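Ribonuclease (Chelonia mydas, PDB 2ZPO) probably cleaves RNA on the 3' side of pyrimidine nucleotides, as an endonuclease of the pancreatic ribonuclease family. Local coordinates at residues R3-F7 against D108-H114; Q10-R16 against N44-S50. All coordinates share one frame; numbering follows the deposited sequence.

Contact 1 of 2, residues R3-F7 against D108-H114; sequences RYEKF and DGGLPVH. With SO4 (sulfate ion), chain E; SO4 (sulfate ion), chain B.
F7 and P112 form the tightly packed part of this contact. The proline lies over one face of the phenyl ring, with P112 CB 3.7 Å from the ring centroid. That carbon is only 8° off the ring normal, so this is a well-centred CH-pi contact. F7 CG is anti to the backbone N (chi1 179°), which sends the ring off the helix toward the strand. The ring edge meets the strand backbone at H114, F7 CE2 lying 3.6 Å from H114 C. Y4 also packs on P112, but here the tyrosine turns its edge, with Y4 CE1 3.9 Å from P112 CG. The two side chains lie alongside each other.

The outer side is looser and polar. R3 and D108, both exposed, form a salt bridge with R3 NH2 2.6 Å from D108 OD2. The N-H points almost straight at the oxygen (170°). D108 OD2 lies in the guanidinium plane of R3. The NH2 meets that oxygen on its anti side, tilted out of the carboxylate plane, and the two flat groups stand steeply to each other. V113 CG1 sits over one guanidinium face. R3 also holds a sulfate through its backbone N and NE. A bridging water lies 2.8 Å from R3 O and 2.7 Å from V113 O. H114, the probable proton donor of the active site, donates from ND1 to O3 of a second sulfate.

The helix 3-11 thus rests across the start of strand 111-118, just after the type I' turn D108-L111. V113 and H114 both face A106 of strand 94-108 in a classic beta bulge. Helix 51-55 adds T55 against Y4 and P112, and I54 against F7.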
loop_
_atom_site.group_PDB
_atom_site.type_symbol
_atom_site.label_atom_id
_atom_site.label_comp_id
_atom_site.label_asym_id
_atom_site.label_seq_id
_atom_site.Cartn_x
_atom_site.Cartn_y
_atom_site.Cartn_z
ATOM N N ARG A 3 12.725 -2.340 7.216
ATOM C CA ARG A 3 11.670 -2.916 6.381
ATOM C C ARG A 3 10.339 -2.291 6.800
ATOM O O ARG A 3 9.477 -2.021 5.961
ATOM C CB ARG A 3 11.628 -4.430 6.507
ATOM C CG ARG A 3 12.822 -5.151 5.819
ATOM C CD ARG A 3 12.679 -6.646 5.921
ATOM N NE ARG A 3 12.771 -7.087 7.308
ATOM C CZ ARG A 3 12.281 -8.235 7.759
ATOM N NH1 ARG A 3 11.642 -9.073 6.947
ATOM N NH2 ARG A 3 12.422 -8.536 9.031
ATOM N N TYR A 4 10.198 -2.033 8.091
ATOM C CA TYR A 4 8.981 -1.389 8.593
ATOM C C TYR A 4 8.814 -0.005 8.002
ATOM O O TYR A 4 7.725 0.327 7.501
ATOM C CB TYR A 4 8.999 -1.344 10.126
ATOM C CG TYR A 4 7.813 -0.621 10.719
ATOM C CD1 TYR A 4 6.542 -1.202 10.694
ATOM C CD2 TYR A 4 7.945 0.645 11.241
ATOM C CE1 TYR A 4 5.436 -0.520 11.230
ATOM C CE2 TYR A 4 6.868 1.322 11.785
ATOM C CZ TYR A 4 5.617 0.737 11.769
ATOM O OH TYR A 4 4.542 1.445 12.316
ATOM N N GLU A 5 9.881 0.803 8.016
ATOM C CA GLU A 5 9.850 2.135 7.423
ATOM C C GLU A 5 9.501 2.068 5.934
ATOM O O GLU A 5 8.789 2.919 5.426
ATOM C CB GLU A 5 11.182 2.870 7.615
ATOM C CG GLU A 5 11.356 3.367 9.044
ATOM C CD GLU A 5 12.722 3.960 9.294
ATOM O OE1 GLU A 5 13.692 3.515 8.633
ATOM O OE2 GLU A 5 12.811 4.839 10.187
ATOM N N LYS A 6 10.022 1.051 5.245
ATOM C CA LYS A 6 9.731 0.895 3.810
ATOM C C LYS A 6 8.256 0.568 3.597
ATOM O O LYS A 6 7.642 1.050 2.651
ATOM C CB LYS A 6 10.603 -0.191 3.191
ATOM C CG LYS A 6 10.279 -0.468 1.707
ATOM C CD LYS A 6 11.357 -1.314 1.083
ATOM C CE LYS A 6 11.044 -1.569 -0.397
ATOM N NZ LYS A 6 12.262 -2.083 -1.112
ATOM N N PHE A 7 7.698 -0.221 4.503
ATOM C CA PHE A 7 6.271 -0.544 4.426
ATOM C C PHE A 7 5.416 0.720 4.605
ATOM O O PHE A 7 4.474 0.934 3.838
ATOM C CB PHE A 7 5.869 -1.610 5.446
ATOM C CG PHE A 7 4.395 -1.947 5.409
ATOM C CD1 PHE A 7 3.485 -1.217 6.176
ATOM C CD2 PHE A 7 3.914 -2.974 4.579
ATOM C CE1 PHE A 7 2.112 -1.516 6.134
ATOM C CE2 PHE A 7 2.553 -3.308 4.544
ATOM C CZ PHE A 7 1.640 -2.557 5.310
ATOM N N ASP A 108 6.533 -9.810 10.035
ATOM C CA ASP A 108 7.716 -10.472 10.614
ATOM C C ASP A 108 7.926 -9.923 12.004
ATOM O O ASP A 108 8.054 -8.729 12.186
ATOM C CB ASP A 108 8.951 -10.222 9.753
ATOM C CG ASP A 108 10.185 -11.022 10.221
ATOM O OD1 ASP A 108 10.056 -11.942 11.057
ATOM O OD2 ASP A 108 11.296 -10.736 9.731
ATOM N N GLY A 109 7.924 -10.806 12.994
ATOM C CA GLY A 109 8.231 -10.384 14.366
ATOM C C GLY A 109 7.226 -9.407 14.929
ATOM O O GLY A 109 7.549 -8.585 15.811
ATOM N N GLY A 110 5.987 -9.477 14.430
ATOM C CA GLY A 110 4.920 -8.641 14.951
ATOM C C GLY A 110 4.754 -7.311 14.245
ATOM O O GLY A 110 3.923 -6.496 14.673
ATOM N N LEU A 111 5.550 -7.073 13.197
ATOM C CA LEU A 111 5.455 -5.841 12.401
ATOM C C LEU A 111 5.227 -6.133 10.908
ATOM O O LEU A 111 5.737 -7.128 10.371
ATOM C CB LEU A 111 6.709 -4.978 12.549
ATOM C CG LEU A 111 6.983 -4.482 13.971
ATOM C CD1 LEU A 111 8.350 -3.810 13.976
ATOM C CD2 LEU A 111 5.884 -3.533 14.530
ATOM N N PRO A 112 4.478 -5.244 10.230
ATOM C CA PRO A 112 4.239 -5.385 8.787
ATOM C C PRO A 112 5.511 -5.168 7.965
ATOM O O PRO A 112 6.251 -4.207 8.211
ATOM C CB PRO A 112 3.216 -4.288 8.480
ATOM C CG PRO A 112 3.336 -3.308 9.570
ATOM C CD PRO A 112 3.785 -4.069 10.790
ATOM N N VAL A 113 5.735 -6.025 6.964
ATOM C CA VAL A 113 6.898 -5.867 6.072
ATOM C C VAL A 113 6.529 -5.852 4.582
ATOM O O VAL A 113 7.258 -5.297 3.778
ATOM C CB VAL A 113 8.014 -6.914 6.370
ATOM C CG1 VAL A 113 8.630 -6.662 7.762
ATOM C CG2 VAL A 113 7.476 -8.311 6.279
ATOM N N HIS A 114 5.414 -6.464 4.219
ATOM C CA HIS A 114 4.957 -6.379 2.822
ATOM C C HIS A 114 3.436 -6.319 2.740
ATOM O O HIS A 114 2.722 -6.832 3.589
ATOM C CB HIS A 114 5.403 -7.592 2.000
ATOM C CG HIS A 114 6.870 -7.881 2.072
ATOM N ND1 HIS A 114 7.821 -6.999 1.610
ATOM C CD2 HIS A 114 7.544 -8.953 2.554
ATOM C CE1 HIS A 114 9.025 -7.510 1.814
ATOM N NE2 HIS A 114 8.885 -8.695 2.383
HETATM S S SO4 E . 15.191 -4.653 9.204
HETATM O O1 SO4 E . 15.804 -3.564 8.445
HETATM O O2 SO4 E . 15.374 -5.908 8.501
HETATM O O3 SO4 E . 15.712 -4.677 10.571
HETATM O O4 SO4 E . 13.740 -4.412 9.222
HETATM S S SO4 B . 5.935 -4.742 -0.899
HETATM O O1 SO4 B . 5.886 -3.444 -1.566
HETATM O O2 SO4 B . 6.251 -5.812 -1.844
HETATM O O3 SO4 B . 6.951 -4.760 0.180
HETATM O O4 SO4 B . 4.621 -5.045 -0.362
HETATM O O HOH W 1 9.079 -3.366 3.581
#

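Contact 2 of 2, residues Q10-R16 against N44-S50; sequences QHVDYPR and NTFVHAS. With SO4 (sulfate ion), chain B.
The H11 ring has Q10 CB over one face, offset toward the rim, and uses its edge for bonding. H11 ND1 donates to T45 O at 2.9 Å, nearly straight and in both the ring and carbonyl planes. H11 NE2 donates to O1 of a sulfate, also at 2.9 Å. T45 O is the protein's own hold on the ring and sets its rotation; H11 is probably the proton acceptor of the active site.

The H48 ring carries R16 CG over one face, 3.6 Å from its centroid, a CH-pi contact. F46 O lies over the opposite face. At the edge, H48 ND1 donates to D13 O at 2.9 Å, in the ring plane. The arginine reaches across because its CG is anti to the backbone N (chi1 -167°) and the chain stays extended to NE. H48 NE2 and R16 NH2 both bond to T79 OG1. The Y14 ring lies between S50 N on one face and P15 CD on the other.

N44 ND2 donates to Q10 O at 2.7 Å, the oxygen lying close to the amide plane of N44; the same ND2 sits over the centre of the F46 ring. N44 OD1 is held by K41 NZ; K41, N44 and T45 are all probable substrate-binding residues. In the backbone, V47 N donates to H11 O at 2.7 Å and D13 N to V47 O at 3.1 Å. They make a single beta bridge, V12 with V47, so the chain leaving the helix runs beside the strand without becoming a full strand.

Strand 43-47 pairs on its other side with strand 69-83. M29 and M30 of helix 22-32 pack on F46, and M29 also touches D13. I54 of helix 51-55 meets V12 and V47.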
loop_
_atom_site.group_PDB
_atom_site.type_symbol
_atom_site.label_atom_id
_atom_site.label_comp_id
_atom_site.label_asym_id
_atom_site.label_seq_id
_atom_site.Cartn_x
_atom_site.Cartn_y
_atom_site.Cartn_z
ATOM N N GLN A 10 5.839 3.019 1.406
ATOM C CA GLN A 10 5.186 2.475 0.225
ATOM C C GLN A 10 3.649 2.352 0.364
ATOM O O GLN A 10 2.926 2.534 -0.635
ATOM C CB GLN A 10 5.777 1.115 -0.156
ATOM C CG GLN A 10 7.217 1.199 -0.695
ATOM C CD GLN A 10 7.691 -0.052 -1.391
ATOM O OE1 GLN A 10 8.276 0.023 -2.474
ATOM N NE2 GLN A 10 7.479 -1.198 -0.778
ATOM N N HIS A 11 3.161 2.090 1.586
ATOM C CA HIS A 11 1.764 1.609 1.735
ATOM C C HIS A 11 0.844 2.336 2.717
ATOM O O HIS A 11 -0.342 1.979 2.815
ATOM C CB HIS A 11 1.755 0.111 2.061
ATOM C CG HIS A 11 2.404 -0.743 1.017
ATOM N ND1 HIS A 11 1.890 -0.894 -0.258
ATOM C CD2 HIS A 11 3.546 -1.466 1.048
ATOM C CE1 HIS A 11 2.680 -1.694 -0.958
ATOM N NE2 HIS A 11 3.689 -2.062 -0.183
ATOM N N VAL A 12 1.352 3.315 3.459
ATOM C CA VAL A 12 0.527 3.995 4.457
ATOM C C VAL A 12 0.374 5.486 4.092
ATOM O O VAL A 12 1.369 6.229 3.998
ATOM C CB VAL A 12 1.064 3.796 5.907
ATOM C CG1 VAL A 12 0.199 4.564 6.906
ATOM C CG2 VAL A 12 1.138 2.302 6.271
ATOM N N ASP A 13 -0.868 5.915 3.880
ATOM C CA ASP A 13 -1.147 7.324 3.608
ATOM C C ASP A 13 -2.337 7.717 4.449
ATOM O O ASP A 13 -3.481 7.511 4.054
ATOM C CB ASP A 13 -1.422 7.562 2.132
ATOM C CG ASP A 13 -1.745 9.019 1.828
ATOM O OD1 ASP A 13 -1.113 9.895 2.461
ATOM O OD2 ASP A 13 -2.612 9.265 0.963
ATOM N N TYR A 14 -2.045 8.259 5.628
ATOM C CA TYR A 14 -3.095 8.566 6.580
ATOM C C TYR A 14 -2.787 9.837 7.391
ATOM O O TYR A 14 -1.729 9.904 8.003
ATOM C CB TYR A 14 -3.294 7.380 7.533
ATOM C CG TYR A 14 -4.267 7.745 8.618
ATOM C CD1 TYR A 14 -5.644 7.712 8.375
ATOM C CD2 TYR A 14 -3.806 8.186 9.860
ATOM C CE1 TYR A 14 -6.547 8.096 9.358
ATOM C CE2 TYR A 14 -4.700 8.575 10.847
ATOM C CZ TYR A 14 -6.061 8.514 10.583
ATOM O OH TYR A 14 -6.942 8.876 11.563
ATOM N N PRO A 15 -3.731 10.816 7.409
ATOM C CA PRO A 15 -4.976 10.839 6.613
ATOM C C PRO A 15 -4.654 10.850 5.119
ATOM O O PRO A 15 -3.518 11.198 4.751
ATOM C CB PRO A 15 -5.654 12.170 7.018
ATOM C CG PRO A 15 -4.978 12.565 8.323
ATOM C CD PRO A 15 -3.602 12.006 8.278
ATOM N N ARG A 16 -5.631 10.439 4.301
ATOM C CA ARG A 16 -5.448 10.385 2.856
ATOM C C ARG A 16 -4.998 11.744 2.334
ATOM O O ARG A 16 -5.527 12.793 2.748
ATOM C CB ARG A 16 -6.739 9.936 2.180
ATOM C CG ARG A 16 -6.539 9.549 0.727
ATOM C CD ARG A 16 -7.811 9.025 0.113
ATOM N NE ARG A 16 -7.540 8.372 -1.162
ATOM C CZ ARG A 16 -7.560 8.982 -2.342
ATOM N NH1 ARG A 16 -7.860 10.280 -2.434
ATOM N NH2 ARG A 16 -7.303 8.293 -3.436
ATOM N N ASN A 44 0.742 -0.492 -6.790
ATOM C CA ASN A 44 0.927 -0.234 -5.374
ATOM C C ASN A 44 -0.396 0.180 -4.751
ATOM O O ASN A 44 -1.155 0.940 -5.353
ATOM C CB ASN A 44 1.977 0.861 -5.155
ATOM C CG ASN A 44 2.333 1.038 -3.696
ATOM O OD1 ASN A 44 3.054 0.226 -3.134
ATOM N ND2 ASN A 44 1.845 2.114 -3.079
ATOM N N THR A 45 -0.683 -0.376 -3.579
ATOM C CA THR A 45 -1.834 0.028 -2.795
ATOM C C THR A 45 -1.423 0.905 -1.610
ATOM O O THR A 45 -0.508 0.561 -0.830
ATOM C CB THR A 45 -2.613 -1.204 -2.283
ATOM O OG1 THR A 45 -3.113 -1.948 -3.413
ATOM C CG2 THR A 45 -3.766 -0.771 -1.365
ATOM N N PHE A 46 -2.138 2.018 -1.454
ATOM C CA PHE A 46 -1.991 2.881 -0.291
ATOM C C PHE A 46 -3.148 2.591 0.626
ATOM O O PHE A 46 -4.308 2.553 0.189
ATOM C CB PHE A 46 -2.012 4.350 -0.725
ATOM C CG PHE A 46 -0.816 4.736 -1.561
ATOM C CD1 PHE A 46 0.416 5.016 -0.945
ATOM C CD2 PHE A 46 -0.902 4.768 -2.962
ATOM C CE1 PHE A 46 1.547 5.373 -1.728
ATOM C CE2 PHE A 46 0.215 5.134 -3.740
ATOM C CZ PHE A 46 1.435 5.428 -3.120
ATOM N N VAL A 47 -2.835 2.342 1.896
ATOM C CA VAL A 47 -3.875 2.042 2.878
ATOM C C VAL A 47 -4.088 3.318 3.700
ATOM O O VAL A 47 -3.128 3.873 4.231
ATOM C CB VAL A 47 -3.448 0.868 3.808
ATOM C CG1 VAL A 47 -4.552 0.569 4.782
ATOM C CG2 VAL A 47 -3.078 -0.405 2.995
ATOM N N HIS A 48 -5.348 3.759 3.840
ATOM C CA HIS A 48 -5.663 5.012 4.568
ATOM C C HIS A 48 -6.111 4.699 5.986
ATOM O O HIS A 48 -7.276 4.869 6.369
ATOM C CB HIS A 48 -6.687 5.854 3.789
ATOM C CG HIS A 48 -6.332 5.980 2.346
ATOM N ND1 HIS A 48 -5.092 6.426 1.932
ATOM C CD2 HIS A 48 -7.011 5.636 1.219
ATOM C CE1 HIS A 48 -5.038 6.391 0.608
ATOM N NE2 HIS A 48 -6.189 5.916 0.156
ATOM N N ALA A 49 -5.157 4.209 6.763
ATOM C CA ALA A 49 -5.344 3.953 8.196
ATOM C C ALA A 49 -3.970 4.198 8.814
ATOM O O ALA A 49 -2.954 4.200 8.121
ATOM C CB ALA A 49 -5.757 2.515 8.429
ATOM N N SER A 50 -3.944 4.388 10.120
ATOM C CA SER A 50 -2.669 4.656 10.778
ATOM C C SER A 50 -1.734 3.446 10.802
ATOM O O SER A 50 -2.143 2.284 10.664
ATOM C CB SER A 50 -2.915 5.134 12.212
ATOM O OG SER A 50 -3.376 4.093 13.033
HETATM S S SO4 B . 5.935 -4.742 -0.899
HETATM O O1 SO4 B . 5.886 -3.444 -1.566
HETATM O O2 SO4 B . 6.251 -5.812 -1.844
HETATM O O3 SO4 B . 6.951 -4.760 0.180
HETATM O O4 SO4 B . 4.621 -5.045 -0.362
#

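In the fold
Both contacts hold helix 3-11 against the same antiparallel sheet. Contact 1 fixes its first turns on strand 111-118, and contact 2 fixes its end on strand 43-47. Their centres are 14 Å apart, yet they touch where F7 CE1 packs 3.9 Å from V12 CG2. F7 also meets the H11 ring, which ties the packing of contact 1 to the active site. The two probable catalytic histidines, H11 from contact 2 and H114 from contact 1, bind one shared sulfate, with Y115 N as a further donor. The ion probably comes from the crystallisation liquor. Its place between the histidines is consistent with the site of the RNA phosphate.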